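Local coordinates for 2-nitropropane dioxygenase (Streptomyces ansochromogenes, PDB 3BW2), which probably catalyses the oxidative denitrification of alkyl nitronates such as propionate 3-nitronate, using molecular oxygen and a bound flavin mononucleotide, at residues A[269-274]-A[296-301]; A[87-92]-A[280-285]; A[3-8]-A[147-152]. One frame throughout, in Å; residues are numbered along the deposited sequence.

Contact 1 of 3, residues A[269-274]-A[296-301]; sequences AFTGRP and DVHHLT
Thr271 in the loop 269-274 rides directly on the first turn of helix 296-311, its CA only 3.7 Å from His298 CA, and Gly272 follows it with a positive phi (88°) that turns the chain past Val297. Val297 points at the loop and lays its isopropyl group against the peptide between Thr271 and Gly272, with CB 3.3 Å from Thr271 C and CG2 3.7 Å from Gly272 CA. Gly272, with no side chain, lets that methyl lie directly on its backbone. One turn on, Thr301 OG1 donates to Phe270 O at 2.6 Å, lying in the carbonyl plane. The hydroxyl reaches it because it sits between the backbone N and the carbonyl carbon of its own residue (chi1 70°), while Thr301 CG2 lies near Ala269 O. His298 N makes a weak bond to Thr271 O (3.3 Å), bent to 122°. The imidazole of His298 receives Thr271 CG2 at its edge, at CD2 (3.9 Å), and stacks on Tyr44; Thr271 OG1 is engaged by His179 NE2. The loop connects the two strands, 264-267 and 275-278, of a beta-hairpin in the small antiparallel sheet, here seated on a helix beside the TIM barrel, with the His298 side chain about 10 Å from the flavin mononucleotide.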
ATOM      1  N   ALA A 269     -14.913  13.508  -0.083  1.00 18.50           N
ATOM      2  CA  ALA A 269     -15.467  14.670  -0.777  1.00 19.04           C
ATOM      3  C   ALA A 269     -16.695  14.419  -1.649  1.00 18.36           C
ATOM      4  O   ALA A 269     -17.652  15.187  -1.619  1.00 19.04           O
ATOM      5  CB  ALA A 269     -14.377  15.334  -1.619  1.00 20.14           C
ATOM      6  N   PHE A 270     -16.676  13.345  -2.424  1.00 17.66           N
ATOM      7  CA  PHE A 270     -17.781  13.060  -3.329  1.00 18.43           C
ATOM      8  C   PHE A 270     -18.949  12.248  -2.778  1.00 18.11           C
ATOM      9  O   PHE A 270     -20.092  12.452  -3.190  1.00 17.20           O
ATOM     10  CB  PHE A 270     -17.243  12.350  -4.574  1.00 19.50           C
ATOM     11  CG  PHE A 270     -16.219  13.146  -5.333  1.00 23.49           C
ATOM     12  CD1 PHE A 270     -16.604  14.217  -6.130  1.00 23.14           C
ATOM     13  CD2 PHE A 270     -14.866  12.833  -5.235  1.00 25.79           C
ATOM     14  CE1 PHE A 270     -15.656  14.968  -6.821  1.00 24.10           C
ATOM     15  CE2 PHE A 270     -13.908  13.581  -5.923  1.00 27.38           C
ATOM     16  CZ  PHE A 270     -14.306  14.651  -6.717  1.00 24.23           C
ATOM     17  N   THR A 271     -18.676  11.337  -1.851  1.00 18.26           N
ATOM     18  CA  THR A 271     -19.735  10.466  -1.351  1.00 18.84           C
ATOM     19  C   THR A 271     -19.888  10.331   0.161  1.00 19.58           C
ATOM     20  O   THR A 271     -20.849   9.723   0.629  1.00 18.98           O
ATOM     21  CB  THR A 271     -19.548   9.056  -1.918  1.00 19.51           C
ATOM     22  OG1 THR A 271     -18.365   8.480  -1.352  1.00 20.68           O
ATOM     23  CG2 THR A 271     -19.382   9.107  -3.436  1.00 19.94           C
ATOM     24  N   GLY A 272     -18.944  10.874   0.925  1.00 18.49           N
ATOM     25  CA  GLY A 272     -19.039  10.760   2.367  1.00 19.72           C
ATOM     26  C   GLY A 272     -18.394   9.493   2.899  1.00 20.16           C
ATOM     27  O   GLY A 272     -18.487   9.200   4.090  1.00 22.21           O
ATOM     28  N   ARG A 273     -17.754   8.731   2.017  1.00 17.54           N
ATOM     29  CA  ARG A 273     -17.062   7.506   2.412  1.00 17.97           C
ATOM     30  C   ARG A 273     -15.717   7.528   1.684  1.00 17.45           C
ATOM     31  O   ARG A 273     -15.617   8.043   0.571  1.00 17.40           O
ATOM     32  CB  ARG A 273     -17.872   6.263   2.008  1.00 17.00           C
ATOM     33  CG  ARG A 273     -17.947   5.166   3.087  1.00 18.39           C
ATOM     34  CD  ARG A 273     -18.908   4.048   2.667  1.00 18.13           C
ATOM     35  NE  ARG A 273     -19.190   3.064   3.718  1.00 17.66           N
ATOM     36  CZ  ARG A 273     -18.329   2.146   4.159  1.00 18.42           C
ATOM     37  NH1 ARG A 273     -18.698   1.296   5.112  1.00 18.49           N
ATOM     38  NH2 ARG A 273     -17.104   2.072   3.657  1.00 15.10           N
ATOM     39  N   PRO A 274     -14.663   6.978   2.305  1.00 16.89           N
ATOM     40  CA  PRO A 274     -13.336   6.965   1.680  1.00 16.11           C
ATOM     41  C   PRO A 274     -13.286   6.256   0.332  1.00 17.22           C
ATOM     42  O   PRO A 274     -13.585   5.063   0.230  1.00 16.64           O
ATOM     43  CB  PRO A 274     -12.468   6.274   2.730  1.00 16.33           C
ATOM     44  CG  PRO A 274     -13.131   6.668   4.024  1.00 15.98           C
ATOM     45  CD  PRO A 274     -14.596   6.469   3.688  1.00 17.04           C
ATOM     46  N   ASP A 296     -25.425   9.721   2.174  1.00 23.01           N
ATOM     47  CA  ASP A 296     -25.938  11.087   2.268  1.00 23.28           C
ATOM     48  C   ASP A 296     -25.180  12.055   1.361  1.00 23.01           C
ATOM     49  O   ASP A 296     -25.781  12.761   0.549  1.00 21.14           O
ATOM     50  CB  ASP A 296     -25.854  11.580   3.714  1.00 26.39           C
ATOM     51  CG  ASP A 296     -26.669  10.726   4.674  1.00 27.73           C
ATOM     52  OD1 ASP A 296     -26.391   9.512   4.780  1.00 30.72           O
ATOM     53  OD2 ASP A 296     -27.586  11.272   5.322  1.00 28.91           O
ATOM     54  N   VAL A 297     -23.858  12.094   1.509  1.00 20.91           N
ATOM     55  CA  VAL A 297     -23.037  12.987   0.700  1.00 20.00           C
ATOM     56  C   VAL A 297     -23.123  12.614  -0.776  1.00 19.31           C
ATOM     57  O   VAL A 297     -23.165  13.487  -1.645  1.00 19.24           O
ATOM     58  CB  VAL A 297     -21.565  12.964   1.174  1.00 20.67           C
ATOM     59  CG1 VAL A 297     -20.704  13.816   0.259  1.00 17.03           C
ATOM     60  CG2 VAL A 297     -21.485  13.485   2.608  1.00 18.36           C
ATOM     61  N   HIS A 298     -23.166  11.316  -1.058  1.00 20.52           N
ATOM     62  CA  HIS A 298     -23.276  10.853  -2.435  1.00 22.33           C
ATOM     63  C   HIS A 298     -24.524  11.431  -3.105  1.00 22.47           C
ATOM     64  O   HIS A 298     -24.463  11.898  -4.245  1.00 20.95           O
ATOM     65  CB  HIS A 298     -23.324   9.324  -2.487  1.00 22.50           C
ATOM     66  CG  HIS A 298     -23.701   8.785  -3.830  1.00 24.91           C
ATOM     67  ND1 HIS A 298     -25.008   8.533  -4.191  1.00 26.71           N
ATOM     68  CD2 HIS A 298     -22.949   8.501  -4.920  1.00 23.83           C
ATOM     69  CE1 HIS A 298     -25.045   8.118  -5.444  1.00 25.47           C
ATOM     70  NE2 HIS A 298     -23.808   8.090  -5.909  1.00 28.44           N
ATOM     71  N   HIS A 299     -25.655  11.396  -2.402  1.00 23.57           N
ATOM     72  CA  HIS A 299     -26.901  11.936  -2.947  1.00 23.82           C
ATOM     73  C   HIS A 299     -26.757  13.441  -3.137  1.00 23.61           C
ATOM     74  O   HIS A 299     -27.201  14.013  -4.135  1.00 22.88           O
ATOM     75  CB  HIS A 299     -28.073  11.693  -1.991  1.00 24.93           C
ATOM     76  CG  HIS A 299     -28.388  10.249  -1.762  1.00 28.18           C
ATOM     77  ND1 HIS A 299     -28.555   9.350  -2.793  1.00 29.66           N
ATOM     78  CD2 HIS A 299     -28.604   9.557  -0.619  1.00 27.85           C
ATOM     79  CE1 HIS A 299     -28.861   8.166  -2.294  1.00 30.01           C
ATOM     80  NE2 HIS A 299     -28.897   8.264  -0.977  1.00 29.33           N
ATOM     81  N   LEU A 300     -26.128  14.071  -2.155  1.00 23.85           N
ATOM     82  CA  LEU A 300     -25.918  15.508  -2.158  1.00 24.84           C
ATOM     83  C   LEU A 300     -25.157  16.012  -3.389  1.00 24.73           C
ATOM     84  O   LEU A 300     -25.559  16.997  -4.014  1.00 25.51           O
ATOM     85  CB  LEU A 300     -25.161  15.897  -0.888  1.00 27.10           C
ATOM     86  CG  LEU A 300     -25.165  17.354  -0.431  1.00 29.68           C
ATOM     87  CD1 LEU A 300     -26.579  17.764  -0.029  1.00 28.93           C
ATOM     88  CD2 LEU A 300     -24.211  17.511   0.750  1.00 29.63           C
ATOM     89  N   THR A 301     -24.074  15.326  -3.745  1.00 22.82           N
ATOM     90  CA  THR A 301     -23.233  15.740  -4.872  1.00 21.36           C
ATOM     91  C   THR A 301     -23.572  15.153  -6.237  1.00 21.23           C
ATOM     92  O   THR A 301     -23.082  15.641  -7.258  1.00 18.92           O
ATOM     93  CB  THR A 301     -21.754  15.402  -4.610  1.00 20.39           C
ATOM     94  OG1 THR A 301     -21.579  13.981  -4.650  1.00 18.66           O
ATOM     95  CG2 THR A 301     -21.316  15.926  -3.248  1.00 20.00           C
TER

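Contact 2 of 3, residues A[87-92]-A[280-285]; sequences HQLAGE and NRFLRE
The guanidinium of Arg281 and the carboxylate of Glu92 meet edge to edge, their planes 18° apart, while the Phe282 ring beside them is approached obliquely by Glu92 CG and Leu89 CD2. Arg281 grips end-on: NH1 donates to Glu92 OE2 at 2.9 Å, nearly straight (170°), and NH2 to Glu92 OE1 at 3.0 Å. Both oxygens use their syn lone pairs, so the forked salt bridge fixes the rotation of the carboxylate. The Arg281 chain is extended as far as CD and bends at chi3 (64°), which brings NH1 to Glu285 as well, one helical turn along, where it meets OE2 (3.1 Å) from above the carboxylate plane. The like charges Glu92 OE2 and Glu285 OE1 are 3.8 Å apart, and the shared arginine probably offsets their repulsion. Glu92 OE2 also accepts from His286 NE2, and Arg281 NH2 bonds to Tyr96 OH, extending the network. Its apolar flank is Phe282: CE1 lies 4.0 Å from Glu92 CG, and CZ lies 3.7 Å from Leu89 CD2, the two side chains crossing at about a right angle. Asn280 caps helix 281-286, its OD1 accepting from Leu283 N. Well away from the flavin, helix 296-311 lies against both segments, touching Leu89, in the break between helices 81-88 and 90-95, through Leu300 and Thr301, and Glu92 and Phe282 through Leu304.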
ATOM      1  N   HIS A  87     -23.858  23.346   2.822  1.00 27.73           N
ATOM      2  CA  HIS A  87     -23.653  24.787   2.795  1.00 29.37           C
ATOM      3  C   HIS A  87     -22.374  25.121   2.030  1.00 29.17           C
ATOM      4  O   HIS A  87     -22.362  26.000   1.167  1.00 28.74           O
ATOM      5  CB  HIS A  87     -23.556  25.316   4.229  1.00 30.23           C
ATOM      6  CG  HIS A  87     -23.233  26.775   4.317  1.00 33.46           C
ATOM      7  ND1 HIS A  87     -24.069  27.755   3.825  1.00 34.20           N
ATOM      8  CD2 HIS A  87     -22.171  27.422   4.852  1.00 34.29           C
ATOM      9  CE1 HIS A  87     -23.536  28.942   4.055  1.00 34.91           C
ATOM     10  NE2 HIS A  87     -22.383  28.769   4.677  1.00 36.55           N
ATOM     11  N   GLN A  88     -21.301  24.402   2.345  1.00 28.79           N
ATOM     12  CA  GLN A  88     -20.012  24.621   1.703  1.00 29.50           C
ATOM     13  C   GLN A  88     -20.034  24.300   0.212  1.00 28.30           C
ATOM     14  O   GLN A  88     -19.129  24.692  -0.523  1.00 28.70           O
ATOM     15  CB  GLN A  88     -18.939  23.782   2.400  1.00 30.17           C
ATOM     16  CG  GLN A  88     -18.852  24.042   3.898  1.00 33.56           C
ATOM     17  CD  GLN A  88     -17.893  23.104   4.601  1.00 35.90           C
ATOM     18  OE1 GLN A  88     -17.926  21.891   4.388  1.00 37.38           O
ATOM     19  NE2 GLN A  88     -17.040  23.659   5.455  1.00 34.63           N
ATOM     20  N   LEU A  89     -21.066  23.588  -0.233  1.00 27.22           N
ATOM     21  CA  LEU A  89     -21.191  23.231  -1.645  1.00 25.62           C
ATOM     22  C   LEU A  89     -22.101  24.191  -2.411  1.00 25.08           C
ATOM     23  O   LEU A  89     -22.342  24.001  -3.604  1.00 24.37           O
ATOM     24  CB  LEU A  89     -21.733  21.804  -1.790  1.00 25.08           C
ATOM     25  CG  LEU A  89     -20.836  20.661  -1.310  1.00 26.31           C
ATOM     26  CD1 LEU A  89     -21.572  19.337  -1.455  1.00 25.72           C
ATOM     27  CD2 LEU A  89     -19.543  20.648  -2.117  1.00 24.20           C
ATOM     28  N   ALA A  90     -22.605  25.219  -1.730  1.00 23.55           N
ATOM     29  CA  ALA A  90     -23.494  26.186  -2.370  1.00 25.02           C
ATOM     30  C   ALA A  90     -22.859  26.779  -3.623  1.00 24.97           C
ATOM     31  O   ALA A  90     -23.537  26.981  -4.630  1.00 25.68           O
ATOM     32  CB  ALA A  90     -23.854  27.297  -1.393  1.00 25.57           C
ATOM     33  N   GLY A  91     -21.559  27.053  -3.557  1.00 24.73           N
ATOM     34  CA  GLY A  91     -20.863  27.613  -4.702  1.00 25.80           C
ATOM     35  C   GLY A  91     -20.866  26.663  -5.886  1.00 25.19           C
ATOM     36  O   GLY A  91     -21.046  27.081  -7.029  1.00 25.35           O
ATOM     37  N   GLU A  92     -20.663  25.378  -5.612  1.00 24.80           N
ATOM     38  CA  GLU A  92     -20.653  24.360  -6.661  1.00 24.61           C
ATOM     39  C   GLU A  92     -22.030  24.304  -7.327  1.00 24.03           C
ATOM     40  O   GLU A  92     -22.141  24.231  -8.553  1.00 22.20           O
ATOM     41  CB  GLU A  92     -20.323  22.984  -6.064  1.00 23.51           C
ATOM     42  CG  GLU A  92     -18.978  22.889  -5.334  1.00 21.70           C
ATOM     43  CD  GLU A  92     -17.779  23.013  -6.263  1.00 23.44           C
ATOM     44  OE1 GLU A  92     -17.958  22.909  -7.497  1.00 21.19           O
ATOM     45  OE2 GLU A  92     -16.652  23.202  -5.759  1.00 22.80           O
ATOM     46  N   ASN A 280      -8.326  16.439  -8.035  1.00 16.56           N
ATOM     47  CA  ASN A 280      -8.798  17.484  -8.925  1.00 17.06           C
ATOM     48  C   ASN A 280      -9.305  18.637  -8.073  1.00 17.34           C
ATOM     49  O   ASN A 280      -9.197  18.597  -6.846  1.00 17.69           O
ATOM     50  CB  ASN A 280      -9.899  16.957  -9.865  1.00 15.69           C
ATOM     51  CG  ASN A 280     -11.111  16.427  -9.119  1.00 16.96           C
ATOM     52  OD1 ASN A 280     -11.204  16.544  -7.897  1.00 14.92           O
ATOM     53  ND2 ASN A 280     -12.058  15.846  -9.861  1.00 17.03           N
ATOM     54  N   ARG A 281      -9.852  19.663  -8.719  1.00 17.92           N
ATOM     55  CA  ARG A 281     -10.347  20.838  -8.008  1.00 18.74           C
ATOM     56  C   ARG A 281     -11.319  20.518  -6.877  1.00 19.37           C
ATOM     57  O   ARG A 281     -11.131  20.957  -5.741  1.00 18.90           O
ATOM     58  CB  ARG A 281     -11.021  21.804  -8.992  1.00 20.34           C
ATOM     59  CG  ARG A 281     -11.483  23.112  -8.353  1.00 22.83           C
ATOM     60  CD  ARG A 281     -12.287  23.961  -9.330  1.00 22.11           C
ATOM     61  NE  ARG A 281     -13.530  23.305  -9.729  1.00 22.43           N
ATOM     62  CZ  ARG A 281     -14.554  23.068  -8.914  1.00 23.65           C
ATOM     63  NH1 ARG A 281     -14.497  23.431  -7.637  1.00 24.44           N
ATOM     64  NH2 ARG A 281     -15.642  22.466  -9.375  1.00 22.54           N
ATOM     65  N   PHE A 282     -12.367  19.761  -7.193  1.00 17.71           N
ATOM     66  CA  PHE A 282     -13.376  19.408  -6.198  1.00 18.87           C
ATOM     67  C   PHE A 282     -12.736  18.736  -4.985  1.00 18.31           C
ATOM     68  O   PHE A 282     -13.053  19.061  -3.843  1.00 18.26           O
ATOM     69  CB  PHE A 282     -14.416  18.465  -6.819  1.00 17.71           C
ATOM     70  CG  PHE A 282     -15.706  18.385  -6.044  1.00 19.13           C
ATOM     71  CD1 PHE A 282     -16.824  19.101  -6.457  1.00 17.57           C
ATOM     72  CD2 PHE A 282     -15.797  17.606  -4.894  1.00 18.14           C
ATOM     73  CE1 PHE A 282     -18.014  19.041  -5.733  1.00 20.31           C
ATOM     74  CE2 PHE A 282     -16.981  17.541  -4.166  1.00 18.54           C
ATOM     75  CZ  PHE A 282     -18.091  18.259  -4.585  1.00 18.61           C
ATOM     76  N   LEU A 283     -11.827  17.801  -5.233  1.00 20.83           N
ATOM     77  CA  LEU A 283     -11.174  17.092  -4.140  1.00 22.35           C
ATOM     78  C   LEU A 283     -10.321  18.041  -3.301  1.00 22.91           C
ATOM     79  O   LEU A 283     -10.405  18.037  -2.072  1.00 22.20           O
ATOM     80  CB  LEU A 283     -10.326  15.938  -4.689  1.00 21.81           C
ATOM     81  CG  LEU A 283      -9.893  14.855  -3.693  1.00 24.55           C
ATOM     82  CD1 LEU A 283      -9.530  13.581  -4.447  1.00 22.12           C
ATOM     83  CD2 LEU A 283      -8.720  15.353  -2.850  1.00 26.13           C
ATOM     84  N   ARG A 284      -9.513  18.866  -3.959  1.00 24.40           N
ATOM     85  CA  ARG A 284      -8.663  19.810  -3.242  1.00 26.50           C
ATOM     86  C   ARG A 284      -9.474  20.773  -2.380  1.00 26.51           C
ATOM     87  O   ARG A 284      -9.106  21.065  -1.244  1.00 24.22           O
ATOM     88  CB  ARG A 284      -7.806  20.618  -4.225  1.00 29.38           C
ATOM     89  CG  ARG A 284      -6.573  19.890  -4.740  1.00 32.34           C
ATOM     90  CD  ARG A 284      -5.716  20.814  -5.593  1.00 37.53           C
ATOM     91  NE  ARG A 284      -6.266  20.987  -6.934  1.00 43.69           N
ATOM     92  CZ  ARG A 284      -6.085  20.124  -7.931  1.00 46.47           C
ATOM     93  NH1 ARG A 284      -5.360  19.029  -7.743  1.00 49.10           N
ATOM     94  NH2 ARG A 284      -6.636  20.350  -9.117  1.00 48.57           N
ATOM     95  N   GLU A 285     -10.590  21.252  -2.917  1.00 27.03           N
ATOM     96  CA  GLU A 285     -11.429  22.206  -2.205  1.00 27.44           C
ATOM     97  C   GLU A 285     -12.294  21.672  -1.072  1.00 26.77           C
ATOM     98  O   GLU A 285     -12.360  22.278  -0.005  1.00 25.80           O
ATOM     99  CB  GLU A 285     -12.336  22.939  -3.191  1.00 29.48           C
ATOM    100  CG  GLU A 285     -11.644  24.005  -4.014  1.00 36.13           C
ATOM    101  CD  GLU A 285     -12.612  24.751  -4.911  1.00 39.08           C
ATOM    102  OE1 GLU A 285     -13.703  25.128  -4.428  1.00 44.17           O
ATOM    103  OE2 GLU A 285     -12.280  24.969  -6.095  1.00 42.04           O
TER

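Contact 3 of 3, residues A[3-8]-A[147-152]; sequences SALTDL and LTLVTA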
ATOM      1  N   SER A   3     -10.272 -24.738  -6.548  1.00 47.45           N
ATOM      2  CA  SER A   3     -11.095 -23.572  -6.113  1.00 46.09           C
ATOM      3  C   SER A   3     -12.375 -23.471  -6.935  1.00 44.96           C
ATOM      4  O   SER A   3     -12.326 -23.305  -8.153  1.00 43.84           O
ATOM      5  CB  SER A   3     -10.289 -22.281  -6.258  1.00 46.54           C
ATOM      6  OG  SER A   3     -11.073 -21.145  -5.932  1.00 45.98           O
ATOM      7  N   ALA A   4     -13.518 -23.570  -6.262  1.00 43.40           N
ATOM      8  CA  ALA A   4     -14.814 -23.494  -6.928  1.00 42.56           C
ATOM      9  C   ALA A   4     -14.918 -22.245  -7.799  1.00 42.24           C
ATOM     10  O   ALA A   4     -15.466 -22.288  -8.903  1.00 41.46           O
ATOM     11  CB  ALA A   4     -15.931 -23.500  -5.897  1.00 41.89           C
ATOM     12  N   LEU A   5     -14.390 -21.134  -7.293  1.00 40.64           N
ATOM     13  CA  LEU A   5     -14.430 -19.874  -8.022  1.00 39.21           C
ATOM     14  C   LEU A   5     -13.628 -19.924  -9.321  1.00 38.63           C
ATOM     15  O   LEU A   5     -14.184 -19.755 -10.408  1.00 37.57           O
ATOM     16  CB  LEU A   5     -13.905 -18.740  -7.141  1.00 38.78           C
ATOM     17  CG  LEU A   5     -13.828 -17.356  -7.793  1.00 39.11           C
ATOM     18  CD1 LEU A   5     -15.207 -16.923  -8.290  1.00 38.03           C
ATOM     19  CD2 LEU A   5     -13.294 -16.362  -6.780  1.00 40.17           C
ATOM     20  N   THR A   6     -12.324 -20.157  -9.205  1.00 37.93           N
ATOM     21  CA  THR A   6     -11.452 -20.209 -10.373  1.00 38.23           C
ATOM     22  C   THR A   6     -11.771 -21.356 -11.326  1.00 38.57           C
ATOM     23  O   THR A   6     -11.246 -21.409 -12.438  1.00 38.69           O
ATOM     24  CB  THR A   6      -9.969 -20.294  -9.958  1.00 38.15           C
ATOM     25  OG1 THR A   6      -9.802 -21.325  -8.978  1.00 40.08           O
ATOM     26  CG2 THR A   6      -9.507 -18.966  -9.375  1.00 38.50           C
ATOM     27  N   ASP A   7     -12.627 -22.278 -10.898  1.00 38.24           N
ATOM     28  CA  ASP A   7     -13.004 -23.384 -11.768  1.00 37.89           C
ATOM     29  C   ASP A   7     -14.040 -22.901 -12.783  1.00 35.38           C
ATOM     30  O   ASP A   7     -14.227 -23.521 -13.824  1.00 34.87           O
ATOM     31  CB  ASP A   7     -13.574 -24.558 -10.958  1.00 40.38           C
ATOM     32  CG  ASP A   7     -12.500 -25.314 -10.180  1.00 43.54           C
ATOM     33  OD1 ASP A   7     -11.411 -25.551 -10.742  1.00 44.15           O
ATOM     34  OD2 ASP A   7     -12.749 -25.687  -9.012  1.00 45.91           O
ATOM     35  N   LEU A   8     -14.696 -21.780 -12.476  1.00 33.52           N
ATOM     36  CA  LEU A   8     -15.720 -21.200 -13.351  1.00 31.36           C
ATOM     37  C   LEU A   8     -15.167 -20.590 -14.636  1.00 30.35           C
ATOM     38  O   LEU A   8     -15.826 -20.611 -15.674  1.00 30.71           O
ATOM     39  CB  LEU A   8     -16.509 -20.120 -12.609  1.00 30.15           C
ATOM     40  CG  LEU A   8     -17.526 -20.524 -11.542  1.00 31.89           C
ATOM     41  CD1 LEU A   8     -18.094 -19.259 -10.905  1.00 31.62           C
ATOM     42  CD2 LEU A   8     -18.645 -21.356 -12.165  1.00 31.11           C
ATOM     43  N   LEU A 147     -22.096 -18.490  -6.304  1.00 22.23           N
ATOM     44  CA  LEU A 147     -20.902 -18.366  -5.469  1.00 23.11           C
ATOM     45  C   LEU A 147     -20.921 -16.953  -4.897  1.00 21.43           C
ATOM     46  O   LEU A 147     -21.304 -16.003  -5.583  1.00 22.59           O
ATOM     47  CB  LEU A 147     -19.632 -18.594  -6.296  1.00 25.65           C
ATOM     48  CG  LEU A 147     -19.477 -20.018  -6.844  1.00 29.21           C
ATOM     49  CD1 LEU A 147     -18.198 -20.121  -7.664  1.00 29.30           C
ATOM     50  CD2 LEU A 147     -19.453 -21.013  -5.689  1.00 28.73           C
ATOM     51  N   THR A 148     -20.512 -16.811  -3.641  1.00 21.42           N
ATOM     52  CA  THR A 148     -20.538 -15.512  -2.991  1.00 20.26           C
ATOM     53  C   THR A 148     -19.167 -14.964  -2.617  1.00 21.31           C
ATOM     54  O   THR A 148     -18.322 -15.678  -2.073  1.00 20.73           O
ATOM     55  CB  THR A 148     -21.412 -15.560  -1.722  1.00 19.08           C
ATOM     56  OG1 THR A 148     -20.918 -16.575  -0.839  1.00 16.72           O
ATOM     57  CG2 THR A 148     -22.857 -15.874  -2.082  1.00 19.56           C
ATOM     58  N   LEU A 149     -18.965 -13.685  -2.921  1.00 19.93           N
ATOM     59  CA  LEU A 149     -17.720 -12.987  -2.616  1.00 19.60           C
ATOM     60  C   LEU A 149     -18.036 -11.740  -1.801  1.00 18.08           C
ATOM     61  O   LEU A 149     -19.088 -11.129  -1.978  1.00 16.71           O
ATOM     62  CB  LEU A 149     -17.006 -12.571  -3.902  1.00 21.21           C
ATOM     63  CG  LEU A 149     -16.211 -13.610  -4.695  1.00 23.48           C
ATOM     64  CD1 LEU A 149     -17.069 -14.801  -5.052  1.00 22.99           C
ATOM     65  CD2 LEU A 149     -15.676 -12.943  -5.947  1.00 24.77           C
ATOM     66  N   VAL A 150     -17.119 -11.372  -0.908  1.00 17.33           N
ATOM     67  CA  VAL A 150     -17.280 -10.187  -0.073  1.00 14.98           C
ATOM     68  C   VAL A 150     -15.932  -9.497   0.115  1.00 16.28           C
ATOM     69  O   VAL A 150     -14.916 -10.153   0.353  1.00 16.66           O
ATOM     70  CB  VAL A 150     -17.832 -10.540   1.328  1.00 15.64           C
ATOM     71  CG1 VAL A 150     -18.008  -9.268   2.147  1.00 16.31           C
ATOM     72  CG2 VAL A 150     -19.162 -11.283   1.207  1.00 16.27           C
ATOM     73  N   THR A 151     -15.916  -8.173   0.012  1.00 16.25           N
ATOM     74  CA  THR A 151     -14.673  -7.428   0.195  1.00 16.77           C
ATOM     75  C   THR A 151     -14.325  -7.230   1.672  1.00 17.23           C
ATOM     76  O   THR A 151     -15.208  -7.039   2.515  1.00 18.02           O
ATOM     77  CB  THR A 151     -14.749  -6.030  -0.471  1.00 16.37           C
ATOM     78  OG1 THR A 151     -14.728  -6.177  -1.895  1.00 17.57           O
ATOM     79  CG2 THR A 151     -13.569  -5.150  -0.032  1.00 15.18           C
ATOM     80  N   ALA A 152     -13.030  -7.277   1.969  1.00 16.95           N
ATOM     81  CA  ALA A 152     -12.510  -7.063   3.315  1.00 15.72           C
ATOM     82  C   ALA A 152     -11.246  -6.228   3.137  1.00 15.82           C
ATOM     83  O   ALA A 152     -10.524  -6.411   2.160  1.00 15.68           O
ATOM     84  CB  ALA A 152     -12.172  -8.395   3.979  1.00 12.49           C
TER
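Leu8 N donates to Leu5 O at 2.9 Å, closing a type I beta turn whose two end residues both pack on strand 147-152 of the TIM barrel. The turn precedes barrel strand 13-15, and it meets the beginning of strand 147-152, at the N-terminal end of the barrel. Leu147 carries most of the contact. Its CD1 lies against the turn, 3.7 Å from Ala4 O and 3.8 Å from Leu5 CA, while CD2 approaches Ala4 CB on the more exposed side. Deeper in, Leu5 sends CD2 to Leu149 CD2 (4.2 Å); with CG anti to the backbone N (chi1 177°), the chain runs from the turn toward the barrel interior. Leu149 touches Val125, Ser127 and Ile170 on the flanking strands, so Leu5 reaches a residue of the barrel interior whose side chain is about 9 Å from the flavin mononucleotide. The outer face of the strand packs on helix 155-163. The side chains of the two segments meet through apolar groups alone, and their tightest point is where Leu8 and Leu147 meet tip to tip, with CD1 of Leu8 3.4 Å from CD1 of Leu147, closer than usual for two methyl groups.

From the N terminus, contact 3 opens first, tying the turn before strand 13-15 to barrel strand 147-152. Contact 2 opens at 87-92, before contact 3 has closed, and so crosses it, closing only at helix 281-286. Contact 1 opens inside the loop of contact 2, at the hairpin loop 269-274, and closes beyond it at helix 296-311, so these two cross as well; contacts 3 and 1 follow in series. Contacts 1 and 2, centres 12 Å apart, merge into one packing unit beside the barrel, with Phe270 CE1 3.3 Å from Phe282 CD2. Contact 3 lies across the chain's centre, its own centre about 39 Å from that of contact 2.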